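Local coordinates for hypothetical protein PH0495 (Pyrococcus horikoshii, PDB 1X3L), which catalyses the ATP-dependent phosphorylation of D-glycerate to 2-phosphoglycerate, with magnesium as cofactor and several other phosphate donors accepted, at residues I115-R120 with M184-G189; G179-M184 with G208-D213; G189-I194 with P258-F263. One frame throughout, in Å; residues are numbered along the deposited sequence.

Interaction 1: I115-R120 with M184-G189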
loop_
_atom_site.group_PDB
_atom_site.type_symbol
_atom_site.label_atom_id
_atom_site.label_comp_id
_atom_site.label_asym_id
_atom_site.label_seq_id
_atom_site.Cartn_x
_atom_site.Cartn_y
_atom_site.Cartn_z
ATOM N N ILE A 115 -26.099 -1.744 5.402
ATOM C CA ILE A 115 -26.147 -0.823 4.275
ATOM C C ILE A 115 -26.378 -1.559 2.957
ATOM O O ILE A 115 -27.139 -1.095 2.106
ATOM C CB ILE A 115 -24.840 -0.008 4.185
ATOM C CG1 ILE A 115 -24.739 0.918 5.400
ATOM C CG2 ILE A 115 -24.794 0.791 2.882
ATOM C CD1 ILE A 115 -23.413 1.622 5.527
ATOM N N LEU A 116 -25.724 -2.703 2.791
ATOM C CA LEU A 116 -25.866 -3.489 1.569
ATOM C C LEU A 116 -27.235 -4.160 1.492
ATOM O O LEU A 116 -27.703 -4.526 0.412
ATOM C CB LEU A 116 -24.761 -4.542 1.487
ATOM C CG LEU A 116 -23.348 -3.985 1.282
ATOM C CD1 LEU A 116 -22.341 -5.126 1.277
ATOM C CD2 LEU A 116 -23.294 -3.212 -0.028
ATOM N N ASN A 117 -27.876 -4.326 2.639
ATOM C CA ASN A 117 -29.196 -4.934 2.657
ATOM C C ASN A 117 -30.193 -3.904 2.137
ATOM O O ASN A 117 -31.159 -4.244 1.458
ATOM C CB ASN A 117 -29.570 -5.356 4.077
ATOM C CG ASN A 117 -30.919 -6.039 4.138
ATOM O OD1 ASN A 117 -31.134 -7.065 3.489
ATOM N ND2 ASN A 117 -31.839 -5.472 4.911
ATOM N N ARG A 118 -29.929 -2.637 2.443
ATOM C CA ARG A 118 -30.787 -1.533 2.027
ATOM C C ARG A 118 -30.555 -1.074 0.584
ATOM O O ARG A 118 -31.483 -0.613 -0.075
ATOM C CB ARG A 118 -30.595 -0.348 2.975
ATOM C CG ARG A 118 -31.353 0.901 2.565
ATOM C CD ARG A 118 -30.991 2.082 3.453
ATOM N NE ARG A 118 -31.580 3.325 2.967
ATOM C CZ ARG A 118 -31.320 4.524 3.480
ATOM N NH1 ARG A 118 -30.479 4.643 4.501
ATOM N NH2 ARG A 118 -31.896 5.605 2.970
ATOM N N ALA A 119 -29.323 -1.186 0.095
ATOM C CA ALA A 119 -29.021 -0.769 -1.275
ATOM C C ALA A 119 -29.755 -1.656 -2.283
ATOM O O ALA A 119 -29.770 -2.879 -2.148
ATOM C CB ALA A 119 -27.513 -0.822 -1.524
ATOM N N ARG A 120 -30.354 -1.032 -3.295
ATOM C CA ARG A 120 -31.112 -1.757 -4.316
ATOM C C ARG A 120 -30.318 -2.033 -5.591
ATOM O O ARG A 120 -29.230 -1.498 -5.788
ATOM C CB ARG A 120 -32.385 -0.977 -4.669
ATOM C CG ARG A 120 -33.370 -0.789 -3.515
ATOM C CD ARG A 120 -33.926 -2.122 -3.020
ATOM N NE ARG A 120 -33.099 -2.716 -1.971
ATOM C CZ ARG A 120 -33.159 -3.992 -1.598
ATOM N NH1 ARG A 120 -34.007 -4.826 -2.191
ATOM N NH2 ARG A 120 -32.375 -4.434 -0.625
ATOM N N MET A 184 -22.522 -9.500 -1.720
ATOM C CA MET A 184 -23.679 -8.917 -1.044
ATOM C C MET A 184 -24.208 -7.649 -1.710
ATOM O O MET A 184 -25.244 -7.125 -1.308
ATOM C CB MET A 184 -23.332 -8.601 0.416
ATOM C CG MET A 184 -22.917 -9.808 1.237
ATOM S SD MET A 184 -22.361 -9.345 2.895
ATOM C CE MET A 184 -23.884 -9.610 3.831
ATOM N N ILE A 185 -23.500 -7.152 -2.719
ATOM C CA ILE A 185 -23.926 -5.937 -3.414
ATOM C C ILE A 185 -25.000 -6.253 -4.457
ATOM O O ILE A 185 -24.740 -6.952 -5.437
ATOM C CB ILE A 185 -22.729 -5.258 -4.107
ATOM C CG1 ILE A 185 -21.675 -4.866 -3.062
ATOM C CG2 ILE A 185 -23.196 -4.040 -4.874
ATOM C CD1 ILE A 185 -20.385 -4.328 -3.664
ATOM N N LYS A 186 -26.203 -5.730 -4.246
ATOM C CA LYS A 186 -27.315 -5.979 -5.160
ATOM C C LYS A 186 -27.274 -5.086 -6.394
ATOM O O LYS A 186 -27.788 -5.456 -7.451
ATOM C CB LYS A 186 -28.649 -5.785 -4.431
ATOM C CG LYS A 186 -28.786 -6.634 -3.181
ATOM C CD LYS A 186 -30.101 -6.377 -2.455
ATOM C CE LYS A 186 -30.141 -7.129 -1.130
ATOM N NZ LYS A 186 -31.442 -6.983 -0.413
ATOM N N GLY A 187 -26.664 -3.913 -6.261
ATOM C CA GLY A 187 -26.582 -3.003 -7.391
ATOM C C GLY A 187 -25.219 -2.969 -8.061
ATOM O O GLY A 187 -24.652 -4.004 -8.416
ATOM N N THR A 188 -24.694 -1.765 -8.248
ATOM C CA THR A 188 -23.390 -1.600 -8.869
ATOM C C THR A 188 -22.341 -1.314 -7.805
ATOM O O THR A 188 -22.489 -0.390 -7.006
ATOM C CB THR A 188 -23.388 -0.440 -9.883
ATOM O OG1 THR A 188 -24.274 -0.749 -10.965
ATOM C CG2 THR A 188 -21.989 -0.224 -10.437
ATOM N N GLY A 189 -21.283 -2.117 -7.796
ATOM C CA GLY A 189 -20.222 -1.913 -6.831
ATOM C C GLY A 189 -18.989 -1.279 -7.446
ATOM O O GLY A 189 -18.418 -1.802 -8.409
HETATM O O HOH W 1 -26.814 -3.758 -2.125
HETATM O O HOH W 2 -27.224 -7.481 0.677
HETATM O O HOH W 3 -26.560 -1.879 -4.179
#
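Leu116 brings both of its methyl branches to the chain just before strand 188-194. CD1 rests on Met184 CB at 3.7 Å, the two side chains crossing at about a right angle, and CD2 meets Ile185 CG1 at 3.8 Å. Lys186 supplies the polar side. Extended beyond CG, it runs along the last turn of the helix, passing Ala119 O with its CD at 3.5 Å, and NZ ends in a weak 3.3 Å bond to Asn117 O. The Arg120 chain, bent at chi2 (-64°) and chi3 (89°), folds back beside it, laying one guanidinium face on Lys186 CD. Arg120 NE donates to Arg118 O at 3.3 Å from above the carbonyl plane; the closer fit of NH2 to Asn117 O and Lys186 NZ is too short to trust. Both cations gather at the carboxyl end of helix 103-118, whose dipole would be expected to favour them. With a serine in place of Arg120, Arg118 O would lose its NE donor, and the Lys186 chain, without the guanidinium along its flank, would probably be held less firmly. Waters bridge the backbones: one links Leu116 O and Ala119 O to Lys186 N. The arrangement is that of an alpha/beta fold, a helix lying over a parallel sheet with its last turn fastened to the lead-in of a strand.

Interaction 2: G179-M184 with G208-D213; sequences GKLAKM and GPTVKD
Gly179 N lies in the plane of the Gly208 carbonyl and donates to its O at 2.7 Å, the N-H bent to 139°. The neighbouring Pro209 carbonyl is used differently. Ala182 N approaches it tilted from its plane and gives a straighter bond of 3.2 Å to Pro209 O, Leu181 N adds a weak one of 3.1 Å, and Gly179 CA makes a CH...O contact with the same oxygen at 3.0 Å. The proline ring itself takes part through one corner, CB, which touches Leu181 CB at 4.0 Å.

One carbonyl oxygen thus sits at the amino end of the short helix 180-183, among N-H groups of its first turn, and the local dipole would be expected to strengthen its hold. Gly179 makes the close approach possible: its phi is positive, 75°, and a CB would run straight into Val211 O. Further along, Ala182 CB packs on Thr210 CA at 3.6 Å and on Thr210 CB. The hydroxyl of Thr210 is turned elsewhere: chi1 of 70° sets OG1 between the backbone N and carbonyl carbon, and it pairs with Asn262 OD1. Leu181, with CG on the side opposite its own N, turns its branch away from the proline.

This packing joins a short, weakly bonded helix to the loop that follows strand 188-194. Leu181 also touches Leu116 of helix 103-118 and Ile127 of strand 124-129; Pro209 and Thr210 lean on Ile129 of the same strand, and Ala182 reaches Val260 of strand 260-266, so helix and loop together cover one face of the parallel sheet.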
loop_
_atom_site.group_PDB
_atom_site.type_symbol
_atom_site.label_atom_id
_atom_site.label_comp_id
_atom_site.label_asym_id
_atom_site.label_seq_id
_atom_site.Cartn_x
_atom_site.Cartn_y
_atom_site.Cartn_z
ATOM N N GLY A 179 -13.999 -12.084 -1.244
ATOM C CA GLY A 179 -15.008 -11.658 -2.198
ATOM C C GLY A 179 -16.449 -11.698 -1.702
ATOM O O GLY A 179 -17.374 -11.324 -2.431
ATOM N N LYS A 180 -16.651 -12.126 -0.460
ATOM C CA LYS A 180 -18.001 -12.227 0.078
ATOM C C LYS A 180 -18.728 -10.900 0.238
ATOM O O LYS A 180 -19.950 -10.849 0.115
ATOM C CB LYS A 180 -17.977 -13.005 1.396
ATOM C CG LYS A 180 -17.731 -14.503 1.183
ATOM C CD LYS A 180 -17.666 -15.272 2.494
ATOM C CE LYS A 180 -17.698 -16.770 2.250
ATOM N NZ LYS A 180 -18.985 -17.191 1.602
ATOM N N LEU A 181 -17.994 -9.822 0.503
ATOM C CA LEU A 181 -18.634 -8.519 0.642
ATOM C C LEU A 181 -19.220 -8.137 -0.720
ATOM O O LEU A 181 -20.357 -7.674 -0.812
ATOM C CB LEU A 181 -17.625 -7.455 1.097
ATOM C CG LEU A 181 -18.198 -6.080 1.460
ATOM C CD1 LEU A 181 -19.047 -6.193 2.726
ATOM C CD2 LEU A 181 -17.061 -5.082 1.677
ATOM N N ALA A 182 -18.445 -8.345 -1.778
ATOM C CA ALA A 182 -18.906 -8.024 -3.124
ATOM C C ALA A 182 -20.135 -8.855 -3.505
ATOM O O ALA A 182 -20.991 -8.387 -4.249
ATOM C CB ALA A 182 -17.788 -8.259 -4.132
ATOM N N LYS A 183 -20.222 -10.081 -2.999
ATOM C CA LYS A 183 -21.369 -10.934 -3.310
ATOM C C LYS A 183 -22.657 -10.392 -2.698
ATOM O O LYS A 183 -23.750 -10.767 -3.116
ATOM C CB LYS A 183 -21.136 -12.364 -2.813
ATOM C CG LYS A 183 -20.093 -13.136 -3.596
ATOM C CD LYS A 183 -19.923 -14.556 -3.066
ATOM C CE LYS A 183 -21.178 -15.399 -3.280
ATOM N NZ LYS A 183 -20.986 -16.806 -2.812
ATOM N N MET A 184 -22.522 -9.500 -1.720
ATOM C CA MET A 184 -23.679 -8.917 -1.044
ATOM C C MET A 184 -24.208 -7.649 -1.710
ATOM O O MET A 184 -25.244 -7.125 -1.308
ATOM C CB MET A 184 -23.332 -8.601 0.416
ATOM C CG MET A 184 -22.917 -9.808 1.237
ATOM S SD MET A 184 -22.361 -9.345 2.895
ATOM C CE MET A 184 -23.884 -9.610 3.831
ATOM N N GLY A 208 -8.914 -9.378 0.463
ATOM C CA GLY A 208 -9.751 -9.364 -0.726
ATOM C C GLY A 208 -11.241 -9.577 -0.559
ATOM O O GLY A 208 -11.786 -10.554 -1.077
ATOM N N PRO A 209 -11.936 -8.668 0.140
ATOM C CA PRO A 209 -13.380 -8.791 0.350
ATOM C C PRO A 209 -14.208 -8.589 -0.927
ATOM O O PRO A 209 -15.379 -8.966 -0.970
ATOM C CB PRO A 209 -13.665 -7.722 1.410
ATOM C CG PRO A 209 -12.647 -6.661 1.086
ATOM C CD PRO A 209 -11.398 -7.485 0.840
ATOM N N THR A 210 -13.603 -8.003 -1.960
ATOM C CA THR A 210 -14.313 -7.766 -3.222
ATOM C C THR A 210 -13.638 -8.402 -4.447
ATOM O O THR A 210 -13.999 -8.103 -5.589
ATOM C CB THR A 210 -14.484 -6.249 -3.510
ATOM O OG1 THR A 210 -13.209 -5.669 -3.818
ATOM C CG2 THR A 210 -15.075 -5.537 -2.302
ATOM N N VAL A 211 -12.655 -9.267 -4.219
ATOM C CA VAL A 211 -11.980 -9.929 -5.326
ATOM C C VAL A 211 -12.134 -11.438 -5.209
ATOM O O VAL A 211 -12.380 -11.971 -4.124
ATOM C CB VAL A 211 -10.469 -9.585 -5.375
ATOM C CG1 VAL A 211 -10.283 -8.099 -5.664
ATOM C CG2 VAL A 211 -9.807 -9.964 -4.068
ATOM N N LYS A 212 -11.984 -12.130 -6.329
ATOM C CA LYS A 212 -12.119 -13.577 -6.331
ATOM C C LYS A 212 -11.123 -14.244 -5.398
ATOM O O LYS A 212 -10.060 -13.698 -5.106
ATOM C CB LYS A 212 -11.934 -14.128 -7.748
ATOM C CG LYS A 212 -12.985 -13.649 -8.742
ATOM C CD LYS A 212 -12.909 -14.420 -10.058
ATOM C CE LYS A 212 -11.609 -14.147 -10.799
ATOM N NZ LYS A 212 -11.455 -12.695 -11.112
ATOM N N ASP A 213 -11.498 -15.425 -4.918
ATOM C CA ASP A 213 -10.656 -16.233 -4.046
ATOM C C ASP A 213 -10.736 -17.666 -4.565
ATOM O O ASP A 213 -11.728 -18.364 -4.349
ATOM C CB ASP A 213 -11.136 -16.188 -2.596
ATOM C CG ASP A 213 -10.502 -17.279 -1.745
ATOM O OD1 ASP A 213 -9.354 -17.675 -2.047
ATOM O OD2 ASP A 213 -11.139 -17.742 -0.774
#

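Interaction 3: G189-I194 with P258-F263. With EDO (1,2-ethanediol), chain D.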
loop_
_atom_site.group_PDB
_atom_site.type_symbol
_atom_site.label_atom_id
_atom_site.label_comp_id
_atom_site.label_asym_id
_atom_site.label_seq_id
_atom_site.Cartn_x
_atom_site.Cartn_y
_atom_site.Cartn_z
ATOM N N GLY A 189 -21.283 -2.117 -7.796
ATOM C CA GLY A 189 -20.222 -1.913 -6.831
ATOM C C GLY A 189 -18.989 -1.279 -7.446
ATOM O O GLY A 189 -18.418 -1.802 -8.409
ATOM N N ILE A 190 -18.580 -0.135 -6.907
ATOM C CA ILE A 190 -17.386 0.542 -7.393
ATOM C C ILE A 190 -16.370 0.490 -6.254
ATOM O O ILE A 190 -16.520 1.173 -5.245
ATOM C CB ILE A 190 -17.689 2.006 -7.796
ATOM C CG1 ILE A 190 -18.643 2.017 -8.995
ATOM C CG2 ILE A 190 -16.395 2.734 -8.145
ATOM C CD1 ILE A 190 -19.020 3.404 -9.496
ATOM N N VAL A 191 -15.346 -0.342 -6.420
ATOM C CA VAL A 191 -14.327 -0.524 -5.396
ATOM C C VAL A 191 -13.063 0.268 -5.687
ATOM O O VAL A 191 -12.462 0.121 -6.752
ATOM C CB VAL A 191 -13.957 -2.022 -5.267
ATOM C CG1 VAL A 191 -12.987 -2.234 -4.114
ATOM C CG2 VAL A 191 -15.225 -2.848 -5.059
ATOM N N LEU A 192 -12.677 1.121 -4.742
ATOM C CA LEU A 192 -11.472 1.927 -4.878
ATOM C C LEU A 192 -10.471 1.395 -3.854
ATOM O O LEU A 192 -10.737 1.382 -2.650
ATOM C CB LEU A 192 -11.784 3.406 -4.627
ATOM C CG LEU A 192 -12.934 3.983 -5.473
ATOM C CD1 LEU A 192 -13.037 5.488 -5.233
ATOM C CD2 LEU A 192 -12.693 3.694 -6.959
ATOM N N ILE A 193 -9.320 0.954 -4.341
ATOM C CA ILE A 193 -8.308 0.369 -3.471
ATOM C C ILE A 193 -6.954 1.083 -3.494
ATOM O O ILE A 193 -6.512 1.575 -4.530
ATOM C CB ILE A 193 -8.078 -1.109 -3.860
ATOM C CG1 ILE A 193 -9.424 -1.834 -3.927
ATOM C CG2 ILE A 193 -7.157 -1.788 -2.852
ATOM C CD1 ILE A 193 -9.356 -3.217 -4.561
ATOM N N ILE A 194 -6.312 1.133 -2.333
ATOM C CA ILE A 194 -4.989 1.727 -2.196
ATOM C C ILE A 194 -4.104 0.562 -1.786
ATOM O O ILE A 194 -4.427 -0.161 -0.848
ATOM C CB ILE A 194 -4.948 2.816 -1.106
ATOM C CG1 ILE A 194 -5.756 4.032 -1.569
ATOM C CG2 ILE A 194 -3.486 3.222 -0.824
ATOM C CD1 ILE A 194 -5.803 5.161 -0.560
ATOM N N PRO A 258 -20.052 -9.083 -12.918
ATOM C CA PRO A 258 -20.170 -7.986 -13.885
ATOM C C PRO A 258 -20.599 -6.661 -13.261
ATOM O O PRO A 258 -20.335 -5.596 -13.816
ATOM C CB PRO A 258 -21.205 -8.512 -14.880
ATOM C CG PRO A 258 -20.983 -10.003 -14.836
ATOM C CD PRO A 258 -20.837 -10.253 -13.352
ATOM N N ASN A 259 -21.250 -6.731 -12.106
ATOM C CA ASN A 259 -21.734 -5.535 -11.426
ATOM C C ASN A 259 -20.786 -4.944 -10.372
ATOM O O ASN A 259 -21.062 -3.881 -9.823
ATOM C CB ASN A 259 -23.093 -5.827 -10.785
ATOM C CG ASN A 259 -23.015 -6.912 -9.730
ATOM O OD1 ASN A 259 -22.550 -8.023 -9.998
ATOM N ND2 ASN A 259 -23.476 -6.599 -8.524
ATOM N N VAL A 260 -19.682 -5.630 -10.078
ATOM C CA VAL A 260 -18.720 -5.132 -9.094
ATOM C C VAL A 260 -17.380 -4.905 -9.791
ATOM O O VAL A 260 -16.778 -5.837 -10.322
ATOM C CB VAL A 260 -18.530 -6.129 -7.922
ATOM C CG1 VAL A 260 -17.507 -5.578 -6.927
ATOM C CG2 VAL A 260 -19.859 -6.366 -7.223
ATOM N N HIS A 261 -16.920 -3.660 -9.776
ATOM C CA HIS A 261 -15.680 -3.288 -10.438
ATOM C C HIS A 261 -14.598 -2.835 -9.465
ATOM O O HIS A 261 -14.820 -1.964 -8.629
ATOM C CB HIS A 261 -15.972 -2.168 -11.434
ATOM C CG HIS A 261 -17.152 -2.444 -12.310
ATOM N ND1 HIS A 261 -17.051 -3.121 -13.506
ATOM C CD2 HIS A 261 -18.467 -2.171 -12.142
ATOM C CE1 HIS A 261 -18.252 -3.253 -14.039
ATOM N NE2 HIS A 261 -19.130 -2.685 -13.231
ATOM N N ASN A 262 -13.421 -3.429 -9.596
ATOM C CA ASN A 262 -12.298 -3.099 -8.736
ATOM C C ASN A 262 -11.322 -2.162 -9.436
ATOM O O ASN A 262 -10.897 -2.419 -10.561
ATOM C CB ASN A 262 -11.589 -4.381 -8.304
ATOM C CG ASN A 262 -12.418 -5.201 -7.333
ATOM O OD1 ASN A 262 -12.608 -4.808 -6.181
ATOM N ND2 ASN A 262 -12.927 -6.338 -7.795
ATOM N N PHE A 263 -10.989 -1.071 -8.755
ATOM C CA PHE A 263 -10.063 -0.072 -9.273
ATOM C C PHE A 263 -8.952 0.165 -8.252
ATOM O O PHE A 263 -9.219 0.391 -7.071
ATOM C CB PHE A 263 -10.783 1.261 -9.516
ATOM C CG PHE A 263 -11.922 1.175 -10.496
ATOM C CD1 PHE A 263 -11.693 1.305 -11.866
ATOM C CD2 PHE A 263 -13.225 0.967 -10.048
ATOM C CE1 PHE A 263 -12.750 1.231 -12.777
ATOM C CE2 PHE A 263 -14.290 0.892 -10.948
ATOM C CZ PHE A 263 -14.052 1.025 -12.314
HETATM C C1 EDO D . -15.679 -8.760 -8.718
HETATM O O1 EDO D . -16.272 -8.642 -10.025
HETATM C C2 EDO D . -14.448 -9.669 -8.769
HETATM O O2 EDO D . -13.473 -9.129 -9.668
#
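Val191 presents its whole branched end to Asn262, whose side chain lies alongside and points the same way. Asn262 OD1 settles against CB of Val191 at 3.2 Å and touches both of its methyls, while its hydrogen bond goes to Thr210 OG1. Next to it, Val260 CG1 meets Val191 CG2 at 4.0 Å. Gly189 has no side chain, and its CA lies 4.2 Å from Val260 CA; a CB there would be tight against Val260 CG2 and would collide with Ile185 CD1. On the other face Phe263 is the bump. Val191 O sits at the edge of its ring, close to the plane, and two methyls come obliquely from one side of the ring: Ile190 CG2 at CE2 (4.0 Å), and Leu192 CD2 nearer the root of the side chain, at CB (4.0 Å). With chi1 of -59°, CG stands beside the backbone N and the ring leans over towards Ile190 and Leu192. His261, further along that face, stacks edge-to-face on Phe45.

Five backbone bonds, from Gly189 N to Asn259 O through to Ile193 N to Phe263 O, all 2.7 or 2.8 Å long, hold the register. A 1,2-ethanediol, probably from the crystallisation liquor, rests by Val260 O and Asn262 ND2. Strand 260-266 edges the six-stranded parallel sheet, with 188-194 next to it; the 3-2-1-4-5-6 order is that of a Rossmann-like fold.

Strand 188-194 ties the set together: interaction 1 lies on its lead-in, interaction 3 pairs it with the edge strand 260-266, and interaction 2 flanks it with the helix before and the loop after. Centres lie about 13 Å apart between interactions 1 and 2 and between 1 and 3, and about 10 Å between 2 and 3. Leu116 CD1 packs on Leu181 CD1 at 3.8 Å; Gly187 O probably accepts from Asn259 ND2 at 2.9 Å; Thr210 OG1 and Asn262 OD1, 2.6 Å apart, join loop to edge strand. All three lie away from Lys58, the probable substrate-binding residue; the nearest atom of the ethanediol beside interaction 3 lies about 5 Å from the Ala182 side chain of interaction 2.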